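Local coordinates for cellulase (Bacillus sp. BG-CS10, PDB 5E09), which hydrolyses internal beta-1,4-glucosidic bonds of cellulose and probably grips its substrate with the help of a family 46 carbohydrate-binding module, at residues 126-129 against 130-133; 251-254 against 255-258; 275-278 against 279-283; 331-334 against 335-338; 479-482 against 483-486. All coordinates share one frame; numbering follows the deposited sequence.

Interaction 1 of 5, residues 126-129 against 130-133; sequences ALWE and QLSE
W128 O takes two hydrogen bonds from S132: one from the hydroxyl OG at 2.8 Å, the other the ordinary helical bond from the backbone N. With its OG turned back beside its own backbone N (chi1 -78°), S132 spends the hydroxyl on the preceding turn, so this buried group is satisfied within the helix, beside I177 and V178 of helix 161-181. Two residues earlier, A126 O is likewise gripped twice by a single residue. Q130 N bonds to it at 3.0 Å, and the amide NE2 of Q130 reaches it at 3.3 Å from the other face of the carbonyl, standing well above its plane. That amide is fully engaged, since NE2 also donates to Y74 O and OE1 accepts from I76 N, which fixes its rotation and ties the helix to the 74-76 backbone. L127 O and E129 O receive the regular bonds from L131 N and E133 N.

On the buried side, L131 CD1 lies over one face of the W128 indole in a CH-pi contact, 3.7 Å from the centroid of the six-membered ring. The indole NE1 is satisfied by S146 O, and F174 and Y124 meet the ring edge-to-face. These i to i+3 and i+4 contacts belong to helix 117-134, one of the outer helices of the (beta/alpha)8 TIM barrel of glycoside hydrolase family 5.

Interaction 2 of 5, residues 251-254 against 255-258; sequences DTFN and RVHN
The guanidinium of R255 lies with one face over T252, whose CA sits 3.7 Å above the plane and off toward its rim. The F253 ring carries T252 CG2 over the centre of one face, 4.1 Å above the plane, so T252 serves two flat groups at once: its backbone carbon backs the arginine and its methyl backs the phenylalanine. V256 CG2 comes obliquely to the F253 ring, 4.3 Å from CD1, while the imidazole of H257 has N258 OD1 at its edge, in plane.

R255 reaches back along the helix because its CG stands between the backbone N and the carbonyl carbon (chi1 59°), from where the chain runs extended as far as NE. On the way CG passes 3.2 Å from T252 O. The carboxylate of D251 is not its mate, for D251 OD2 and R255 NH1 are 5.7 Å apart; D251 OD1 is bonded instead to Q247 NE2, and R255 NE donates to T199 O. Beneath these side chains run four regular helical bonds, among them V256 N to T252 O at 3.0 Å.

Helix 243-261 packs outside the barrel between two helical neighbours. R255 touches Q201 and L204 of helix 201-214, F253 reaches L296 and L300 of helix 286-302, and on the barrel side F253 and V256 rest on L269 and V267 of strand 267-272.

Interaction 3 of 5, residues 275-278 against 279-283; sequences LGFD and TSTDV
F277 carries its ring beside the backbone N, with CG anti to the carbonyl carbon (chi1 -74°), and this swings CD1 forward to within 3.8 Å of T281 CA. T281 CG2 lies over one face of the ring, although the two side chains come no nearer than 4.5 Å. The helix-like run of 275-278 coils the chain, and the extended S280 (phi -167°, psi 157°) then carries it on to set T281 beside the phenylalanine.

The turn is held by G276 O, which accepts from S280 N at 3.0 Å, in the carbonyl plane, and more weakly from T279 N. A CA-H...O contact from F277 CA to S280 O, 3.5 Å long, adds to the closure. S280 then uses its OG, anti to its own N, to accept from D282 N at 3.0 Å; this is an ST turn, and it opens the short 3-10 segment 281-283. On the outer side, one water lies 3.5 Å from both L275 O and T279 OG1, weakly held by each.

Replacing F277 with an alanine would probably leave T281 without the ring it packs on and open a gap toward F293.

The whole turn sits in the loop joining barrel strand 267-272 to helix 286-302. The F277 ring reaches K289 and F293 of that helix and meets H315, L275 packs on W229 and S232 of helix 229-232, and V283 touches F482 of the carbohydrate-binding module.

Interaction 4 of 5, residues 331-334 against 335-338; sequences MLKA and SWEG
W336 folds its indole back over K333 in the last turn of an alpha-helix, with K333 CA 3.7 Å from the centroid of the six-membered ring in a CH-pi contact. The ring's torsions (chi1 -57°, chi2 -21°) lay it flat against the preceding turn, so that the same face also takes L332 O, 3.0 Å above the plane and toward the rim. The indole NE1 is near that oxygen but badly angled for a bond; L332 O accepts from the backbone N of W336 instead. Y55 meets the indole edge-to-face, and P19 also touches its side chain.

The tight part of the contact is the inward side. There OG of the buried S335 donates to M331 O at 2.6 Å, while S335 N reaches the same oxygen from the other face of the carbonyl plane, so one acceptor is gripped twice. S335 and L332 both pack on I297 of helix 286-302, and the selenomethionine M331 touches L290 and E294 there.

The solvent side is looser. K333 runs out extended, and its CG, 3.7 Å from W336 CZ3, is where its side chain meets the ring. E337, also exposed, has an extended chain. A serine in place of W336 is likely to uncover K333 CA and leave Y55 without its aromatic partner.

At the C-terminal end A334 O closes the helix by accepting two backbone bonds, from E337 N at 3.0 Å and from G338 N at 3.1 Å.

Interaction 5 of 5, residues 479-482 against 483-486; sequences FKEF and GYTF
E481 O gathers the polar contacts of this turn. T485 OG1 donates to it at 2.8 Å from above the carbonyl plane, and T485 N reaches it at 3.2 Å, almost in line with the C=O bond. Y484 N adds a third, weak bond at 3.4 Å. The hydroxyl gets there because T485 OG1 stands between its own N and carbonyl carbon (chi1 59°), which also brings it to 3.2 Å from K480 CB. The ammonium of K480 points elsewhere, to the carbonyl oxygens of P473, T477 and A471.

The reversal passes through G483, whose positive phi would put a CB into F482 O. Beyond it, on the outer side, the side chains of E481 and Y484 cross at a slant, carboxylate and ring planes 47° apart and E481 OE1 near Y484 CD2.

Farther in, two phenylalanines pack edge-to-face: the edge of F486 is turned toward the face of F482, with centroids 5.0 Å apart and planes at 62°. F486 CZ makes the closest touch, 3.6 Å from F482 CD2, and K480 O sits in the plane of the F486 ring at its edge. M461 of strand 458-465 touches F486, while N234 of the catalytic domain touches F482.

The chemistry is thus divided: one carbonyl with two good bonds and a weak one pins the turn, and the aromatic pair links M461 of the module's own sheet, which F486 touches, to F482, which meets the catalytic domain and is joined there to N234 by backbone bonds.

Overall arrangement
Read from the N terminus, the five contacts come strictly in series; none nests in or crosses another, and each lies within one unbroken run of chain. Interactions 1 and 2 lie within outer helices of the barrel, 117-134 and 243-261, with centres about 34 Å apart. Interaction 3 shapes the loop that follows barrel strand 267-272, and interaction 4 finishes helix 326-337, which packs on helix 286-302 and touches A423. Interaction 5 turns the chain between strands 479-480 and 486-489. Only interactions 3 and 5 touch, their centres about 11 Å apart: V283 and D282 pack on F482, and T279 on G483, tying barrel to carbohydrate-binding module.

Interaction 1 of 5, residues 126-129 against 130-133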
loop_
_atom_site.group_PDB
_atom_site.type_symbol
_atom_site.label_atom_id
_atom_site.label_comp_id
_atom_site.label_asym_id
_atom_site.label_seq_id
_atom_site.Cartn_x
_atom_site.Cartn_y
_atom_site.Cartn_z
ATOM N N ALA A 126 19.529 5.322 -25.275
ATOM C CA ALA A 126 18.700 6.198 -26.102
ATOM C C ALA A 126 17.618 6.897 -25.275
ATOM O O ALA A 126 17.364 8.103 -25.435
ATOM C CB ALA A 126 18.067 5.406 -27.241
ATOM N N LEU A 127 16.987 6.132 -24.388
ATOM C CA LEU A 127 15.966 6.665 -23.495
ATOM C C LEU A 127 16.508 7.771 -22.615
ATOM O O LEU A 127 15.976 8.884 -22.615
ATOM C CB LEU A 127 15.380 5.566 -22.606
ATOM C CG LEU A 127 14.155 4.837 -23.142
ATOM C CD1 LEU A 127 13.584 3.897 -22.087
ATOM C CD2 LEU A 127 13.113 5.847 -23.594
ATOM N N TRP A 128 17.558 7.479 -21.854
ATOM C CA TRP A 128 18.041 8.498 -20.927
ATOM C C TRP A 128 18.746 9.651 -21.641
ATOM O O TRP A 128 18.886 10.732 -21.073
ATOM C CB TRP A 128 18.937 7.878 -19.852
ATOM C CG TRP A 128 18.113 7.310 -18.737
ATOM C CD1 TRP A 128 18.028 6.000 -18.350
ATOM C CD2 TRP A 128 17.203 8.043 -17.891
ATOM N NE1 TRP A 128 17.141 5.878 -17.304
ATOM C CE2 TRP A 128 16.631 7.097 -17.010
ATOM C CE3 TRP A 128 16.844 9.386 -17.797
ATOM C CZ2 TRP A 128 15.700 7.488 -16.035
ATOM C CZ3 TRP A 128 15.921 9.759 -16.826
ATOM C CH2 TRP A 128 15.361 8.810 -15.957
ATOM N N GLU A 129 19.155 9.443 -22.891
ATOM C CA GLU A 129 19.659 10.550 -23.699
ATOM C C GLU A 129 18.518 11.494 -24.074
ATOM O O GLU A 129 18.621 12.710 -23.873
ATOM C CB GLU A 129 20.363 10.039 -24.953
ATOM C CG GLU A 129 21.813 9.637 -24.731
ATOM C CD GLU A 129 22.419 8.921 -25.929
ATOM O OE1 GLU A 129 21.678 8.641 -26.897
ATOM O OE2 GLU A 129 23.638 8.638 -25.899
ATOM N N GLN A 130 17.424 10.942 -24.603
ATOM C CA GLN A 130 16.275 11.781 -24.956
ATOM C C GLN A 130 15.689 12.495 -23.728
ATOM O O GLN A 130 15.338 13.677 -23.799
ATOM C CB GLN A 130 15.188 10.960 -25.644
ATOM C CG GLN A 130 15.589 10.399 -26.984
ATOM C CD GLN A 130 14.537 9.475 -27.559
ATOM O OE1 GLN A 130 13.514 9.925 -28.070
ATOM N NE2 GLN A 130 14.780 8.174 -27.477
ATOM N N LEU A 131 15.600 11.783 -22.607
ATOM C CA LEU A 131 15.084 12.374 -21.371
ATOM C C LEU A 131 16.025 13.453 -20.839
ATOM O O LEU A 131 15.568 14.509 -20.398
ATOM C CB LEU A 131 14.859 11.303 -20.298
ATOM C CG LEU A 131 13.816 10.230 -20.628
ATOM C CD1 LEU A 131 13.754 9.170 -19.554
ATOM C CD2 LEU A 131 12.462 10.853 -20.816
ATOM N N SER A 132 17.331 13.184 -20.870
ATOM C CA SER A 132 18.330 14.173 -20.456
ATOM C C SER A 132 18.213 15.443 -21.275
ATOM O O SER A 132 18.248 16.544 -20.734
ATOM C CB SER A 132 19.750 13.618 -20.589
ATOM O OG SER A 132 20.062 12.756 -19.512
ATOM N N GLU A 133 18.070 15.283 -22.586
ATOM C CA GLU A 133 18.016 16.436 -23.478
ATOM C C GLU A 133 16.734 17.241 -23.321
ATOM O O GLU A 133 16.787 18.472 -23.268
ATOM C CB GLU A 133 18.175 16.008 -24.940
ATOM C CG GLU A 133 19.451 16.560 -25.559
ATOM C CD GLU A 133 19.329 18.039 -25.901
ATOM O OE1 GLU A 133 18.314 18.416 -26.524
ATOM O OE2 GLU A 133 20.231 18.827 -25.533
#

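Interaction 2 of 5, residues 251-254 against 255-258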
loop_
_atom_site.group_PDB
_atom_site.type_symbol
_atom_site.label_atom_id
_atom_site.label_comp_id
_atom_site.label_asym_id
_atom_site.label_seq_id
_atom_site.Cartn_x
_atom_site.Cartn_y
_atom_site.Cartn_z
ATOM N N ASP A 251 13.019 -3.172 12.001
ATOM C CA ASP A 251 14.254 -3.751 11.477
ATOM C C ASP A 251 14.596 -3.183 10.100
ATOM O O ASP A 251 15.729 -2.705 9.865
ATOM C CB ASP A 251 14.144 -5.280 11.394
ATOM C CG ASP A 251 13.966 -5.935 12.760
ATOM O OD1 ASP A 251 14.221 -5.270 13.787
ATOM O OD2 ASP A 251 13.579 -7.123 12.807
ATOM N N THR A 252 13.612 -3.227 9.199
ATOM C CA THR A 252 13.822 -2.757 7.833
ATOM C C THR A 252 14.418 -1.358 7.816
ATOM O O THR A 252 15.492 -1.116 7.234
ATOM C CB THR A 252 12.514 -2.745 7.020
ATOM O OG1 THR A 252 11.985 -4.075 6.936
ATOM C CG2 THR A 252 12.767 -2.210 5.619
ATOM N N PHE A 253 13.747 -0.426 8.476
ATOM C CA PHE A 253 14.195 0.946 8.333
ATOM C C PHE A 253 15.341 1.290 9.279
ATOM O O PHE A 253 16.037 2.280 9.076
ATOM C CB PHE A 253 13.001 1.880 8.472
ATOM C CG PHE A 253 12.077 1.803 7.285
ATOM C CD1 PHE A 253 12.440 2.386 6.082
ATOM C CD2 PHE A 253 10.898 1.084 7.346
ATOM C CE1 PHE A 253 11.623 2.296 4.970
ATOM C CE2 PHE A 253 10.068 0.988 6.240
ATOM C CZ PHE A 253 10.431 1.597 5.046
ATOM N N ASN A 254 15.583 0.442 10.271
ATOM C CA ASN A 254 16.821 0.548 11.032
ATOM C C ASN A 254 18.017 0.310 10.132
ATOM O O ASN A 254 18.963 1.096 10.136
ATOM C CB ASN A 254 16.861 -0.435 12.204
ATOM C CG ASN A 254 16.228 0.129 13.459
ATOM O OD1 ASN A 254 15.953 1.326 13.546
ATOM N ND2 ASN A 254 15.996 -0.734 14.442
ATOM N N ARG A 255 17.996 -0.762 9.345
ATOM C CA ARG A 255 19.170 -0.984 8.512
ATOM C C ARG A 255 19.224 0.004 7.341
ATOM O O ARG A 255 20.321 0.382 6.902
ATOM C CB ARG A 255 19.243 -2.433 8.020
ATOM C CG ARG A 255 18.079 -2.924 7.221
ATOM C CD ARG A 255 18.344 -4.332 6.717
ATOM N NE ARG A 255 17.177 -4.857 6.025
ATOM C CZ ARG A 255 16.189 -5.506 6.626
ATOM N NH1 ARG A 255 16.238 -5.724 7.932
ATOM N NH2 ARG A 255 15.154 -5.942 5.919
ATOM N N VAL A 256 18.066 0.454 6.852
ATOM C CA VAL A 256 18.095 1.519 5.844
ATOM C C VAL A 256 18.758 2.777 6.419
ATOM O O VAL A 256 19.567 3.433 5.761
ATOM C CB VAL A 256 16.682 1.879 5.327
ATOM C CG1 VAL A 256 16.724 3.159 4.496
ATOM C CG2 VAL A 256 16.105 0.736 4.515
ATOM N N HIS A 257 18.422 3.101 7.660
ATOM C CA HIS A 257 18.975 4.281 8.311
ATOM C C HIS A 257 20.481 4.147 8.555
ATOM O O HIS A 257 21.250 5.068 8.265
ATOM C CB HIS A 257 18.252 4.543 9.630
ATOM C CG HIS A 257 18.800 5.705 10.396
ATOM N ND1 HIS A 257 18.396 7.003 10.171
ATOM C CD2 HIS A 257 19.723 5.764 11.385
ATOM C CE1 HIS A 257 19.043 7.813 10.990
ATOM N NE2 HIS A 257 19.855 7.084 11.736
ATOM N N ASN A 258 20.899 2.999 9.080
ATOM C CA ASN A 258 22.314 2.764 9.359
ATOM C C ASN A 258 23.170 2.814 8.102
ATOM O O ASN A 258 24.264 3.386 8.107
ATOM C CB ASN A 258 22.516 1.415 10.049
ATOM C CG ASN A 258 21.772 1.320 11.361
ATOM O OD1 ASN A 258 21.500 2.334 12.012
ATOM N ND2 ASN A 258 21.435 0.097 11.761
#

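Interaction 3 of 5, residues 275-278 against 279-283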
loop_
_atom_site.group_PDB
_atom_site.type_symbol
_atom_site.label_atom_id
_atom_site.label_comp_id
_atom_site.label_asym_id
_atom_site.label_seq_id
_atom_site.Cartn_x
_atom_site.Cartn_y
_atom_site.Cartn_z
ATOM N N LEU A 275 0.390 -4.415 0.076
ATOM C CA LEU A 275 0.317 -5.242 -1.125
ATOM C C LEU A 275 -1.118 -5.635 -1.466
ATOM O O LEU A 275 -1.534 -5.561 -2.629
ATOM C CB LEU A 275 1.168 -6.496 -0.945
ATOM C CG LEU A 275 1.843 -7.036 -2.201
ATOM C CD1 LEU A 275 2.836 -6.012 -2.714
ATOM C CD2 LEU A 275 2.525 -8.363 -1.914
ATOM N N GLY A 276 -1.873 -6.029 -0.442
ATOM C CA GLY A 276 -3.259 -6.428 -0.611
ATOM C C GLY A 276 -4.136 -5.416 -1.328
ATOM O O GLY A 276 -5.153 -5.787 -1.920
ATOM N N PHE A 277 -3.743 -4.142 -1.289
ATOM C CA PHE A 277 -4.492 -3.090 -1.977
ATOM C C PHE A 277 -4.602 -3.348 -3.480
ATOM O O PHE A 277 -5.500 -2.819 -4.135
ATOM C CB PHE A 277 -3.851 -1.719 -1.741
ATOM C CG PHE A 277 -4.078 -1.165 -0.359
ATOM C CD1 PHE A 277 -4.880 -1.833 0.555
ATOM C CD2 PHE A 277 -3.490 0.031 0.022
ATOM C CE1 PHE A 277 -5.087 -1.322 1.824
ATOM C CE2 PHE A 277 -3.695 0.547 1.293
ATOM C CZ PHE A 277 -4.495 -0.132 2.195
ATOM N N ASP A 278 -3.694 -4.149 -4.032
ATOM C CA ASP A 278 -3.782 -4.502 -5.448
ATOM C C ASP A 278 -5.073 -5.278 -5.724
ATOM O O ASP A 278 -5.728 -5.081 -6.747
ATOM C CB ASP A 278 -2.556 -5.302 -5.883
ATOM C CG ASP A 278 -1.329 -4.424 -6.057
ATOM O OD1 ASP A 278 -1.498 -3.199 -6.250
ATOM O OD2 ASP A 278 -0.197 -4.953 -5.998
ATOM N N THR A 279 -5.446 -6.144 -4.792
ATOM C CA THR A 279 -6.776 -6.727 -4.803
ATOM C C THR A 279 -7.789 -5.631 -4.483
ATOM O O THR A 279 -8.550 -5.199 -5.345
ATOM C CB THR A 279 -6.905 -7.879 -3.782
ATOM O OG1 THR A 279 -5.864 -8.838 -4.002
ATOM C CG2 THR A 279 -8.260 -8.561 -3.905
ATOM N N SER A 280 -7.770 -5.162 -3.240
ATOM C CA SER A 280 -8.714 -4.144 -2.799
ATOM C C SER A 280 -8.319 -3.541 -1.460
ATOM O O SER A 280 -7.607 -4.152 -0.666
ATOM C CB SER A 280 -10.127 -4.731 -2.693
ATOM O OG SER A 280 -10.995 -3.843 -2.010
ATOM N N THR A 281 -8.806 -2.335 -1.212
ATOM C CA THR A 281 -8.632 -1.686 0.077
ATOM C C THR A 281 -9.350 -2.471 1.185
ATOM O O THR A 281 -8.908 -2.489 2.334
ATOM C CB THR A 281 -9.129 -0.223 -0.005
ATOM O OG1 THR A 281 -10.514 -0.221 -0.384
ATOM C CG2 THR A 281 -8.323 0.599 -0.990
ATOM N N ASP A 282 -10.426 -3.165 0.814
ATOM C CA ASP A 282 -11.269 -3.892 1.763
ATOM C C ASP A 282 -10.620 -5.172 2.298
ATOM O O ASP A 282 -11.211 -5.886 3.101
ATOM C CB ASP A 282 -12.611 -4.245 1.111
ATOM C CG ASP A 282 -13.454 -3.018 0.800
ATOM O OD1 ASP A 282 -13.259 -1.968 1.456
ATOM O OD2 ASP A 282 -14.319 -3.110 -0.099
ATOM N N VAL A 283 -9.408 -5.459 1.843
ATOM C CA VAL A 283 -8.698 -6.676 2.218
ATOM C C VAL A 283 -8.055 -6.543 3.611
ATOM O O VAL A 283 -7.845 -7.533 4.321
ATOM C CB VAL A 283 -7.637 -7.007 1.134
ATOM C CG1 VAL A 283 -6.655 -8.055 1.598
ATOM C CG2 VAL A 283 -8.329 -7.444 -0.151
HETATM O O HOH W 1 -2.409 -8.687 -3.918
#

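Interaction 4 of 5, residues 331-334 against 335-338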
loop_
_atom_site.group_PDB
_atom_site.type_symbol
_atom_site.label_atom_id
_atom_site.label_comp_id
_atom_site.label_asym_id
_atom_site.label_seq_id
_atom_site.Cartn_x
_atom_site.Cartn_y
_atom_site.Cartn_z
HETATM N N MSE A 331 -5.579 10.076 8.647
HETATM C CA MSE A 331 -4.555 9.403 9.441
HETATM C C MSE A 331 -3.155 9.652 8.866
HETATM O O MSE A 331 -2.201 9.883 9.621
HETATM C CB MSE A 331 -4.833 7.899 9.536
HETATM C CG MSE A 331 -3.808 7.145 10.378
HETATM SE SE MSE A 331 -3.586 7.899 12.180
HETATM C CE MSE A 331 -4.653 6.603 13.176
ATOM N N LEU A 332 -3.031 9.614 7.539
ATOM C CA LEU A 332 -1.747 9.936 6.906
ATOM C C LEU A 332 -1.306 11.368 7.235
ATOM O O LEU A 332 -0.174 11.609 7.676
ATOM C CB LEU A 332 -1.828 9.764 5.385
ATOM C CG LEU A 332 -2.229 8.411 4.798
ATOM C CD1 LEU A 332 -2.213 8.494 3.279
ATOM C CD2 LEU A 332 -1.326 7.276 5.297
ATOM N N LYS A 333 -2.221 12.307 7.007
ATOM C CA LYS A 333 -1.992 13.732 7.220
ATOM C C LYS A 333 -1.556 14.005 8.649
ATOM O O LYS A 333 -0.587 14.730 8.888
ATOM C CB LYS A 333 -3.264 14.516 6.893
ATOM C CG LYS A 333 -3.066 16.005 6.677
ATOM C CD LYS A 333 -4.349 16.629 6.140
ATOM C CE LYS A 333 -4.105 18.005 5.543
ATOM N NZ LYS A 333 -5.215 18.414 4.632
ATOM N N ALA A 334 -2.274 13.409 9.596
ATOM C CA ALA A 334 -1.920 13.520 11.006
ATOM C C ALA A 334 -0.525 12.955 11.259
ATOM O O ALA A 334 0.276 13.543 11.992
ATOM C CB ALA A 334 -2.949 12.802 11.875
ATOM N N SER A 335 -0.233 11.815 10.641
ATOM C CA SER A 335 1.046 11.151 10.859
ATOM C C SER A 335 2.232 11.945 10.305
ATOM O O SER A 335 3.356 11.777 10.778
ATOM C CB SER A 335 1.020 9.747 10.255
ATOM O OG SER A 335 -0.035 8.985 10.820
ATOM N N TRP A 336 1.990 12.804 9.313
ATOM C CA TRP A 336 3.048 13.695 8.825
ATOM C C TRP A 336 3.605 14.584 9.935
ATOM O O TRP A 336 4.779 14.956 9.904
ATOM C CB TRP A 336 2.554 14.601 7.695
ATOM C CG TRP A 336 2.000 13.899 6.514
ATOM C CD1 TRP A 336 2.221 12.603 6.144
ATOM C CD2 TRP A 336 1.126 14.457 5.528
ATOM N NE1 TRP A 336 1.532 12.320 4.986
ATOM C CE2 TRP A 336 0.852 13.439 4.592
ATOM C CE3 TRP A 336 0.548 15.717 5.351
ATOM C CZ2 TRP A 336 0.023 13.647 3.493
ATOM C CZ3 TRP A 336 -0.275 15.919 4.257
ATOM C CH2 TRP A 336 -0.529 14.889 3.343
ATOM N N GLU A 337 2.761 14.933 10.906
ATOM C CA GLU A 337 3.166 15.859 11.965
ATOM C C GLU A 337 3.541 15.161 13.275
ATOM O O GLU A 337 4.376 15.659 14.035
ATOM C CB GLU A 337 2.061 16.885 12.228
ATOM C CG GLU A 337 2.430 17.932 13.267
ATOM C CD GLU A 337 1.333 18.969 13.475
ATOM O OE1 GLU A 337 0.265 18.844 12.830
ATOM O OE2 GLU A 337 1.542 19.911 14.278
ATOM N N GLY A 338 2.932 14.012 13.545
ATOM C CA GLY A 338 3.182 13.333 14.800
ATOM C C GLY A 338 2.246 12.170 15.024
ATOM O O GLY A 338 1.377 11.885 14.203
#

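Interaction 5 of 5, residues 479-482 against 483-486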
loop_
_atom_site.group_PDB
_atom_site.type_symbol
_atom_site.label_atom_id
_atom_site.label_comp_id
_atom_site.label_asym_id
_atom_site.label_seq_id
_atom_site.Cartn_x
_atom_site.Cartn_y
_atom_site.Cartn_z
ATOM N N PHE A 479 -5.103 -20.818 6.961
ATOM C CA PHE A 479 -5.728 -19.522 6.703
ATOM C C PHE A 479 -5.522 -19.067 5.269
ATOM O O PHE A 479 -4.404 -18.754 4.867
ATOM C CB PHE A 479 -5.179 -18.468 7.667
ATOM C CG PHE A 479 -5.583 -18.694 9.090
ATOM C CD1 PHE A 479 -6.764 -18.164 9.576
ATOM C CD2 PHE A 479 -4.793 -19.455 9.940
ATOM C CE1 PHE A 479 -7.152 -18.381 10.887
ATOM C CE2 PHE A 479 -5.178 -19.679 11.253
ATOM C CZ PHE A 479 -6.358 -19.141 11.726
ATOM N N LYS A 480 -6.608 -19.010 4.506
ATOM C CA LYS A 480 -6.530 -18.667 3.090
ATOM C C LYS A 480 -6.508 -17.159 2.859
ATOM O O LYS A 480 -7.035 -16.383 3.663
ATOM C CB LYS A 480 -7.693 -19.301 2.333
ATOM C CG LYS A 480 -7.762 -20.823 2.477
ATOM C CD LYS A 480 -6.523 -21.507 1.895
ATOM C CE LYS A 480 -5.659 -22.115 2.985
ATOM N NZ LYS A 480 -4.433 -22.772 2.440
ATOM N N GLU A 481 -5.887 -16.760 1.753
ATOM C CA GLU A 481 -5.674 -15.357 1.426
ATOM C C GLU A 481 -6.970 -14.653 1.045
ATOM O O GLU A 481 -7.689 -15.098 0.146
ATOM C CB GLU A 481 -4.660 -15.237 0.282
ATOM C CG GLU A 481 -4.506 -13.830 -0.292
ATOM C CD GLU A 481 -3.416 -13.750 -1.352
ATOM O OE1 GLU A 481 -2.916 -14.816 -1.776
ATOM O OE2 GLU A 481 -3.057 -12.626 -1.765
ATOM N N PHE A 482 -7.244 -13.542 1.726
ATOM C CA PHE A 482 -8.442 -12.744 1.488
ATOM C C PHE A 482 -8.519 -12.232 0.044
ATOM O O PHE A 482 -7.538 -11.706 -0.494
ATOM C CB PHE A 482 -8.468 -11.567 2.459
ATOM C CG PHE A 482 -9.836 -10.990 2.699
ATOM C CD1 PHE A 482 -10.442 -10.170 1.754
ATOM C CD2 PHE A 482 -10.499 -11.235 3.893
ATOM C CE1 PHE A 482 -11.700 -9.620 1.988
ATOM C CE2 PHE A 482 -11.757 -10.691 4.140
ATOM C CZ PHE A 482 -12.357 -9.879 3.186
ATOM N N GLY A 483 -9.689 -12.376 -0.573
ATOM C CA GLY A 483 -9.894 -11.888 -1.923
ATOM C C GLY A 483 -9.335 -12.637 -3.113
ATOM O O GLY A 483 -9.659 -12.327 -4.263
ATOM N N TYR A 484 -8.501 -13.635 -2.837
ATOM C CA TYR A 484 -7.820 -14.379 -3.887
ATOM C C TYR A 484 -8.598 -15.692 -3.851
ATOM O O TYR A 484 -8.996 -16.215 -4.890
ATOM C CB TYR A 484 -6.326 -14.630 -3.666
ATOM C CG TYR A 484 -5.700 -15.601 -4.641
ATOM C CD1 TYR A 484 -5.709 -15.352 -6.009
ATOM C CD2 TYR A 484 -5.076 -16.758 -4.190
ATOM C CE1 TYR A 484 -5.127 -16.241 -6.906
ATOM C CE2 TYR A 484 -4.494 -17.652 -5.076
ATOM C CZ TYR A 484 -4.521 -17.389 -6.432
ATOM O OH TYR A 484 -3.941 -18.280 -7.314
ATOM N N THR A 485 -8.837 -16.207 -2.650
ATOM C CA THR A 485 -9.483 -17.501 -2.487
ATOM C C THR A 485 -10.966 -17.388 -2.138
ATOM O O THR A 485 -11.741 -18.307 -2.400
ATOM C CB THR A 485 -8.784 -18.321 -1.394
ATOM O OG1 THR A 485 -8.823 -17.592 -0.160
ATOM C CG2 THR A 485 -7.332 -18.595 -1.780
ATOM N N PHE A 486 -11.356 -16.268 -1.537
ATOM C CA PHE A 486 -12.737 -16.075 -1.113
ATOM C C PHE A 486 -13.040 -14.595 -1.018
ATOM O O PHE A 486 -12.129 -13.782 -0.936
ATOM C CB PHE A 486 -12.998 -16.750 0.234
ATOM C CG PHE A 486 -12.374 -16.034 1.401
ATOM C CD1 PHE A 486 -11.054 -16.270 1.749
ATOM C CD2 PHE A 486 -13.110 -15.128 2.153
ATOM C CE1 PHE A 486 -10.475 -15.611 2.828
ATOM C CE2 PHE A 486 -12.538 -14.465 3.227
ATOM C CZ PHE A 486 -11.218 -14.708 3.567
#